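Local coordinates for protein thiamine pyrophosphokinase (Candida albicans, PDB 2G9Z) that catalyses the transfer of a pyrophosphate group from ATP to thiamine, yielding the cofactor thiamine pyrophosphate, at residues I207-A212 against V239-T244; D117-Y122 against E139-K144; T287-N292 against D329-N334. All blocks are in the same frame, centred on the assembly; numbering follows the deposited sequence.

Contact 1. Residues I207-A212 against V239-T244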
# COMPACT_ATOMS: atom_id res chain seq x y z
N ILE A 207 9.04 10.89 14.01
CA ILE A 207 7.59 10.86 13.98
C ILE A 207 7.04 9.46 13.74
O ILE A 207 7.26 8.86 12.69
CB ILE A 207 7.03 11.76 12.86
CG1 ILE A 207 7.59 13.17 12.97
CG2 ILE A 207 5.50 11.79 12.95
CD1 ILE A 207 7.17 14.08 11.82
N TYR A 208 6.34 8.94 14.74
CA TYR A 208 5.71 7.63 14.65
C TYR A 208 4.31 7.89 14.11
O TYR A 208 3.54 8.64 14.72
CB TYR A 208 5.66 6.98 16.03
CG TYR A 208 7.03 6.61 16.56
CD1 TYR A 208 7.72 5.52 16.04
CD2 TYR A 208 7.64 7.37 17.55
CE1 TYR A 208 9.00 5.20 16.49
CE2 TYR A 208 8.93 7.06 18.01
CZ TYR A 208 9.60 5.97 17.48
OH TYR A 208 10.86 5.66 17.92
N VAL A 209 3.99 7.30 12.97
CA VAL A 209 2.68 7.50 12.36
C VAL A 209 1.81 6.24 12.40
O VAL A 209 2.22 5.18 11.93
CB VAL A 209 2.83 7.94 10.88
CG1 VAL A 209 1.45 8.25 10.29
CG2 VAL A 209 3.75 9.15 10.77
N LEU A 210 0.62 6.36 12.97
CA LEU A 210 -0.33 5.24 13.04
C LEU A 210 -1.48 5.42 12.05
O LEU A 210 -1.92 6.54 11.80
CB LEU A 210 -0.94 5.13 14.44
CG LEU A 210 -0.02 4.84 15.62
CD1 LEU A 210 -0.84 4.82 16.91
CD2 LEU A 210 0.68 3.50 15.41
N ASN A 211 -1.95 4.30 11.48
CA ASN A 211 -3.09 4.30 10.56
C ASN A 211 -2.95 5.02 9.22
O ASN A 211 -3.96 5.37 8.59
CB ASN A 211 -4.32 4.86 11.29
CG ASN A 211 -4.55 4.19 12.64
OD1 ASN A 211 -4.42 2.97 12.77
ND2 ASN A 211 -4.89 4.99 13.65
N ALA A 212 -1.72 5.24 8.76
CA ALA A 212 -1.49 5.92 7.49
C ALA A 212 -1.34 4.93 6.34
O ALA A 212 -1.38 5.30 5.17
CB ALA A 212 -0.25 6.79 7.58
N VAL A 239 10.87 9.38 9.90
CA VAL A 239 9.49 8.95 9.96
C VAL A 239 9.35 7.44 10.00
O VAL A 239 9.97 6.72 9.22
CB VAL A 239 8.69 9.49 8.75
CG1 VAL A 239 7.26 8.96 8.79
CG2 VAL A 239 8.69 11.00 8.77
N PHE A 240 8.53 6.97 10.93
CA PHE A 240 8.26 5.54 11.07
C PHE A 240 6.76 5.32 10.98
O PHE A 240 6.00 5.87 11.78
CB PHE A 240 8.73 5.01 12.41
CG PHE A 240 10.21 4.82 12.51
CD1 PHE A 240 10.85 3.87 11.72
CD2 PHE A 240 10.96 5.57 13.40
CE1 PHE A 240 12.22 3.66 11.82
CE2 PHE A 240 12.34 5.37 13.51
CZ PHE A 240 12.96 4.42 12.72
N PHE A 241 6.33 4.53 10.00
CA PHE A 241 4.92 4.20 9.88
C PHE A 241 4.77 2.89 10.63
O PHE A 241 5.42 1.89 10.29
CB PHE A 241 4.52 3.99 8.42
CG PHE A 241 4.45 5.25 7.62
CD1 PHE A 241 3.42 6.17 7.82
CD2 PHE A 241 5.39 5.50 6.63
CE1 PHE A 241 3.35 7.33 7.05
CE2 PHE A 241 5.32 6.66 5.86
CZ PHE A 241 4.30 7.57 6.07
N ILE A 242 3.94 2.88 11.66
CA ILE A 242 3.72 1.66 12.41
C ILE A 242 2.32 1.20 12.06
O ILE A 242 1.35 1.93 12.27
CB ILE A 242 3.82 1.88 13.93
CG1 ILE A 242 5.27 2.22 14.31
CG2 ILE A 242 3.36 0.63 14.68
CD1 ILE A 242 5.45 2.54 15.78
N THR A 243 2.22 0.00 11.49
CA THR A 243 0.92 -0.52 11.09
C THR A 243 0.59 -1.76 11.89
O THR A 243 1.32 -2.15 12.80
CB THR A 243 0.89 -0.90 9.60
OG1 THR A 243 1.55 -2.16 9.41
CG2 THR A 243 1.59 0.16 8.77
N THR A 244 -0.52 -2.39 11.54
CA THR A 244 -0.97 -3.60 12.21
C THR A 244 -0.03 -4.76 11.88
O THR A 244 0.17 -5.66 12.69
CB THR A 244 -2.39 -3.98 11.77
OG1 THR A 244 -3.30 -2.93 12.14
CG2 THR A 244 -2.83 -5.28 12.42
O HOH W 1 -1.39 1.73 12.39

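Contact 2. Residues D117-Y122 against E139-K144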
# COMPACT_ATOMS: atom_id res chain seq x y z
N ASP A 117 -6.74 10.64 30.35
CA ASP A 117 -5.31 10.79 30.61
C ASP A 117 -4.48 10.88 29.33
O ASP A 117 -3.27 11.08 29.38
CB ASP A 117 -4.78 9.61 31.44
CG ASP A 117 -5.32 9.61 32.85
OD1 ASP A 117 -5.35 10.69 33.47
OD2 ASP A 117 -5.71 8.53 33.34
N TYR A 118 -5.14 10.76 28.19
CA TYR A 118 -4.44 10.80 26.92
C TYR A 118 -5.10 11.79 25.96
O TYR A 118 -5.81 11.40 25.04
CB TYR A 118 -4.40 9.40 26.33
CG TYR A 118 -3.75 8.42 27.28
CD1 TYR A 118 -2.36 8.25 27.30
CD2 TYR A 118 -4.51 7.71 28.21
CE1 TYR A 118 -1.75 7.40 28.22
CE2 TYR A 118 -3.91 6.86 29.14
CZ TYR A 118 -2.53 6.71 29.14
OH TYR A 118 -1.93 5.88 30.06
N ILE A 119 -4.84 13.07 26.21
CA ILE A 119 -5.40 14.13 25.39
C ILE A 119 -4.34 14.53 24.38
O ILE A 119 -3.20 14.84 24.74
CB ILE A 119 -5.77 15.37 26.24
CG1 ILE A 119 -6.63 14.95 27.43
CG2 ILE A 119 -6.50 16.38 25.38
CD1 ILE A 119 -7.92 14.24 27.06
N PRO A 120 -4.70 14.53 23.09
CA PRO A 120 -3.72 14.91 22.06
C PRO A 120 -3.38 16.40 22.12
O PRO A 120 -4.23 17.23 22.43
CB PRO A 120 -4.43 14.52 20.77
CG PRO A 120 -5.86 14.81 21.08
CD PRO A 120 -6.01 14.26 22.49
N ASP A 121 -2.13 16.72 21.82
CA ASP A 121 -1.67 18.10 21.83
C ASP A 121 -2.37 18.90 20.73
O ASP A 121 -2.80 20.03 20.96
CB ASP A 121 -0.16 18.15 21.63
CG ASP A 121 0.59 17.60 22.82
OD1 ASP A 121 0.87 18.37 23.75
OD2 ASP A 121 0.88 16.38 22.82
N TYR A 122 -2.48 18.31 19.55
CA TYR A 122 -3.12 18.98 18.41
C TYR A 122 -4.06 18.04 17.66
O TYR A 122 -3.82 16.83 17.59
CB TYR A 122 -2.07 19.46 17.41
CG TYR A 122 -1.05 20.46 17.92
CD1 TYR A 122 -1.27 21.84 17.79
CD2 TYR A 122 0.15 20.04 18.47
CE1 TYR A 122 -0.31 22.76 18.20
CE2 TYR A 122 1.12 20.95 18.90
CZ TYR A 122 0.88 22.31 18.75
OH TYR A 122 1.84 23.20 19.16
N GLU A 139 -11.81 18.99 22.59
CA GLU A 139 -11.77 20.45 22.65
C GLU A 139 -11.95 20.83 24.12
O GLU A 139 -11.28 21.73 24.62
CB GLU A 139 -12.90 21.08 21.81
CG GLU A 139 -12.84 20.77 20.32
CD GLU A 139 -13.93 21.48 19.52
OE1 GLU A 139 -15.11 21.41 19.91
OE2 GLU A 139 -13.59 22.09 18.48
N SER A 140 -12.83 20.13 24.81
CA SER A 140 -13.09 20.41 26.22
C SER A 140 -11.98 19.93 27.14
O SER A 140 -12.02 20.15 28.35
CB SER A 140 -14.43 19.80 26.66
OG SER A 140 -14.37 18.38 26.68
N HIS A 141 -10.98 19.26 26.56
CA HIS A 141 -9.86 18.77 27.37
C HIS A 141 -8.53 19.44 27.06
O HIS A 141 -7.49 18.99 27.53
CB HIS A 141 -9.74 17.25 27.26
CG HIS A 141 -10.65 16.51 28.19
ND1 HIS A 141 -11.98 16.28 27.91
CD2 HIS A 141 -10.42 15.97 29.41
CE1 HIS A 141 -12.53 15.62 28.91
NE2 HIS A 141 -11.61 15.42 29.83
N GLY A 142 -8.56 20.51 26.27
CA GLY A 142 -7.34 21.23 25.99
C GLY A 142 -6.62 20.98 24.67
O GLY A 142 -5.62 21.65 24.39
N SER A 143 -7.10 20.04 23.87
CA SER A 143 -6.47 19.77 22.59
C SER A 143 -6.48 21.03 21.74
O SER A 143 -7.50 21.72 21.67
CB SER A 143 -7.22 18.65 21.85
OG SER A 143 -7.11 17.41 22.52
N LYS A 144 -5.36 21.34 21.11
CA LYS A 144 -5.26 22.51 20.25
C LYS A 144 -5.86 22.15 18.90
O LYS A 144 -5.34 21.29 18.18
CB LYS A 144 -3.80 22.93 20.07
CG LYS A 144 -3.09 23.27 21.37
CD LYS A 144 -1.65 23.67 21.13
CE LYS A 144 -0.95 24.00 22.44
NZ LYS A 144 0.45 24.45 22.21
O HOH W 2 1.17 21.30 23.13

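Contact 3. Residues T287-N292 against D329-N334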
# COMPACT_ATOMS: atom_id res chain seq x y z
N THR A 287 14.85 5.46 -10.50
CA THR A 287 14.99 4.04 -10.82
C THR A 287 16.02 3.80 -11.92
O THR A 287 16.18 4.63 -12.82
CB THR A 287 13.65 3.45 -11.28
OG1 THR A 287 13.41 3.82 -12.64
CG2 THR A 287 12.51 3.99 -10.43
N PRO A 288 16.74 2.67 -11.86
CA PRO A 288 16.62 1.65 -10.81
C PRO A 288 17.54 1.96 -9.63
O PRO A 288 18.42 2.82 -9.72
CB PRO A 288 17.04 0.38 -11.53
CG PRO A 288 18.11 0.87 -12.44
CD PRO A 288 17.51 2.15 -13.00
N ILE A 289 17.33 1.24 -8.53
CA ILE A 289 18.12 1.42 -7.33
C ILE A 289 19.00 0.18 -7.15
O ILE A 289 18.51 -0.94 -7.22
CB ILE A 289 17.21 1.61 -6.10
CG1 ILE A 289 16.50 2.96 -6.20
CG2 ILE A 289 18.02 1.51 -4.82
CD1 ILE A 289 15.61 3.29 -5.03
N ILE A 290 20.29 0.40 -6.94
CA ILE A 290 21.23 -0.70 -6.76
C ILE A 290 21.33 -1.01 -5.28
O ILE A 290 21.58 -0.11 -4.47
CB ILE A 290 22.65 -0.34 -7.26
CG1 ILE A 290 22.59 0.25 -8.66
CG2 ILE A 290 23.52 -1.59 -7.24
CD1 ILE A 290 22.09 -0.70 -9.71
N LEU A 291 21.16 -2.28 -4.92
CA LEU A 291 21.23 -2.68 -3.52
C LEU A 291 22.34 -3.68 -3.19
O LEU A 291 22.71 -4.53 -4.00
CB LEU A 291 19.89 -3.29 -3.09
CG LEU A 291 18.61 -2.45 -3.19
CD1 LEU A 291 17.40 -3.35 -2.96
CD2 LEU A 291 18.66 -1.33 -2.18
N ASN A 292 22.85 -3.56 -1.97
CA ASN A 292 23.86 -4.46 -1.43
C ASN A 292 23.45 -4.65 0.01
O ASN A 292 23.40 -3.69 0.77
CB ASN A 292 25.26 -3.84 -1.48
CG ASN A 292 25.87 -3.88 -2.86
OD1 ASN A 292 25.97 -4.95 -3.47
ND2 ASN A 292 26.31 -2.73 -3.35
N ASP A 329 20.09 5.02 -3.88
CA ASP A 329 19.12 6.10 -3.70
C ASP A 329 18.16 5.69 -2.60
O ASP A 329 18.05 4.51 -2.27
CB ASP A 329 18.32 6.35 -4.98
CG ASP A 329 18.76 7.59 -5.71
OD1 ASP A 329 18.77 8.67 -5.09
OD2 ASP A 329 19.10 7.49 -6.91
N ASP A 330 17.45 6.67 -2.04
CA ASP A 330 16.50 6.37 -0.97
C ASP A 330 15.56 5.26 -1.41
O ASP A 330 15.15 5.19 -2.57
CB ASP A 330 15.67 7.60 -0.60
CG ASP A 330 16.48 8.70 0.07
OD1 ASP A 330 17.64 8.45 0.48
OD2 ASP A 330 15.95 9.82 0.20
N ILE A 331 15.21 4.38 -0.47
CA ILE A 331 14.29 3.30 -0.77
C ILE A 331 13.57 2.90 0.50
O ILE A 331 14.14 2.89 1.59
CB ILE A 331 15.03 2.08 -1.40
CG1 ILE A 331 14.00 1.01 -1.82
CG2 ILE A 331 16.03 1.51 -0.40
CD1 ILE A 331 14.61 -0.17 -2.60
N VAL A 332 12.29 2.57 0.34
CA VAL A 332 11.46 2.17 1.46
C VAL A 332 11.72 0.74 1.91
O VAL A 332 11.95 -0.15 1.10
CB VAL A 332 9.96 2.26 1.08
CG1 VAL A 332 9.10 1.59 2.15
CG2 VAL A 332 9.56 3.71 0.90
N MET A 333 11.69 0.53 3.23
CA MET A 333 11.85 -0.80 3.79
C MET A 333 10.76 -1.04 4.83
O MET A 333 10.44 -0.16 5.63
CB MET A 333 13.22 -0.99 4.45
CG MET A 333 13.34 -2.32 5.20
SD MET A 333 15.04 -2.76 5.69
CE MET A 333 15.08 -4.50 5.30
N ASN A 334 10.16 -2.22 4.79
CA ASN A 334 9.15 -2.59 5.76
C ASN A 334 9.67 -3.83 6.46
O ASN A 334 10.32 -4.67 5.85
CB ASN A 334 7.80 -2.91 5.10
CG ASN A 334 7.83 -4.21 4.31
OD1 ASN A 334 8.53 -4.33 3.31
ND2 ASN A 334 7.04 -5.19 4.75
O HOH W 3 19.58 4.67 -7.95

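Contact 1. Residues I207-A212 against V239-T244
Y208 and F240 stand side by side on one face of the sheet. Their planes are only 15° apart but slid until the rings barely overlap, so they meet through Y208 CE1 and F240 CD2, 3.7 Å apart. They sit on parallel strands 205-210 and 237-242, joined through helix 217-233 as a beta-alpha-beta unit. The opposite face is packed closely. V209 CB lies 3.6 Å from F241 CD1, and V209 CG1, turned anti to its own nitrogen (chi1 -176°), reaches CD1 and CE1 of that ring. A212 CB touches the same two ring atoms, while L227 of helix 217-233 and F156 of helix 155-170 also pack on F241. Between the faces, F240 N to I207 O (2.9 Å) and V209 N to F240 O (2.7 Å) are almost straight bonds; I242 N to V209 O (2.9 Å) is a little more bent. Beyond V209 the ladder opens. N211 N and I242 O are 4.1 Å apart, and a water accepts from N211 N (2.8 Å) and donates to I242 O (2.7 Å). N211 ND2 turns instead to L69 O. Hydrocarbon on both faces thus shields a direct amide ladder, and water carries the pairing on where the strands diverge.

Contact 2. Residues D117-Y122 against E139-K144
The rings of Y122 and H141 mark the two ends of this contact, approached obliquely by K144 CD and I119 CD1 respectively. This is the entry to a beta-alpha-beta crossover: strand 122-125 leads through helix 132-139 to the parallel strand 144-147, and the loops before both strands run together until Y122 and K144 form the first bridge. Along Y122 runs the extended side chain of K144, the two pointing the same way, with K144 CD 3.3 Å from Y122 CE1. The ring of H166 meets that of Y122 with planes at about 80°. H141 stacks on the ring of Y137 and receives I119 CD1, which comes within 3.5 Å of H141 CB and close to the ring atoms CG and CD2; the I119 and H141 side chains lie at about a right angle. K144 N donates to D121 O (2.9 Å) from well above the carbonyl plane, and Y122 CA approaches K144 O at 3.2 Å.

The polar ends also have partners beyond the two segments. K144 NZ forms a salt bridge with E174, Y122 OH bonds to H166 and W176, and D121 OD2 accepts from I87 N. A water donates to D121 OD1 and accepts a weak bond from K144 NZ. A type I turn from E139 to G142, which includes H141, leads the chain to S143. With chi1 at -66°, S143 OG is placed beside its own backbone nitrogen and donates a hydrogen bond to P120 O, 2.9 Å away, in the carbonyl plane on a lone pair, while I119 CG2 presses on OG from 3.1 Å.

Contact 3. Residues T287-N292 against D329-N334
I289 starts out toward 329-334, and its side chain is set against D329 at about a right angle and crosses I331 on a slant. The two segments belong to different layers of a beta sandwich in the vitamin B1 binding domain: strand 289-294 lies in the five-strand mixed sheet, strand 331-336 in the large sheet that also runs through the catalytic domain. Segments 287-292 and 329-334 meet through side-chain packing and a water bridge, with no direct hydrogen bond between them.

The I289 side chain takes each neighbour with a different branch. CG1 passes D329 CB at 4.0 Å. CG2 lies near the backbone of the same aspartate, 3.9 Å from D329 O. CD1, carried onward by an extended second torsion (chi2 -178°), ends at I331 CB (3.9 Å) and is pressed close to D330 O, 3.1 Å away. I331 answers from the opposing layer: its CG1 runs anti to the backbone nitrogen, and its CD1 comes up to L291 CD2 at 4.2 Å, a lighter touch. T305 of strand 303-305 and L280 of strand 277-281 also pack on L291 and I331, so the isoleucines and the leucine sit in the hydrocarbon interior between the sheets.

The carboxylates stay out of that interior. D330 turns away and binds N231 ND2 and K253 N, while farther along N334 ND2 bonds to D218 of the second subunit. L291 is about 7 Å from a bound analogue of thiamine pyrophosphate, measured from its side chain, so the packing lies close to the ligand pocket. One water donates both to P288 O, at 2.8 Å, and to D329 OD2, at 3.0 Å.

Along the chain contact 2 closes first, then contact 1, then contact 3. All three reach the ten-strand mixed sheet: contact 2 lies at its outer pair, strands 122-125 and 144-147, contact 1 near its middle, and contact 3 through strand 331-336, where the sheet faces the five-strand one. Centres of contacts 1 and 2 are about 20 Å apart, as are those of contacts 1 and 3; contacts 2 and 3 are about 39 Å apart between centres, on opposite sides of the chain's centre. The sheet therefore runs from the catalytic domain, whose strand 122-125 leads to the magnesium-binding D126 and D128, into the vitamin B1 binding domain, making one continuous scaffold for both.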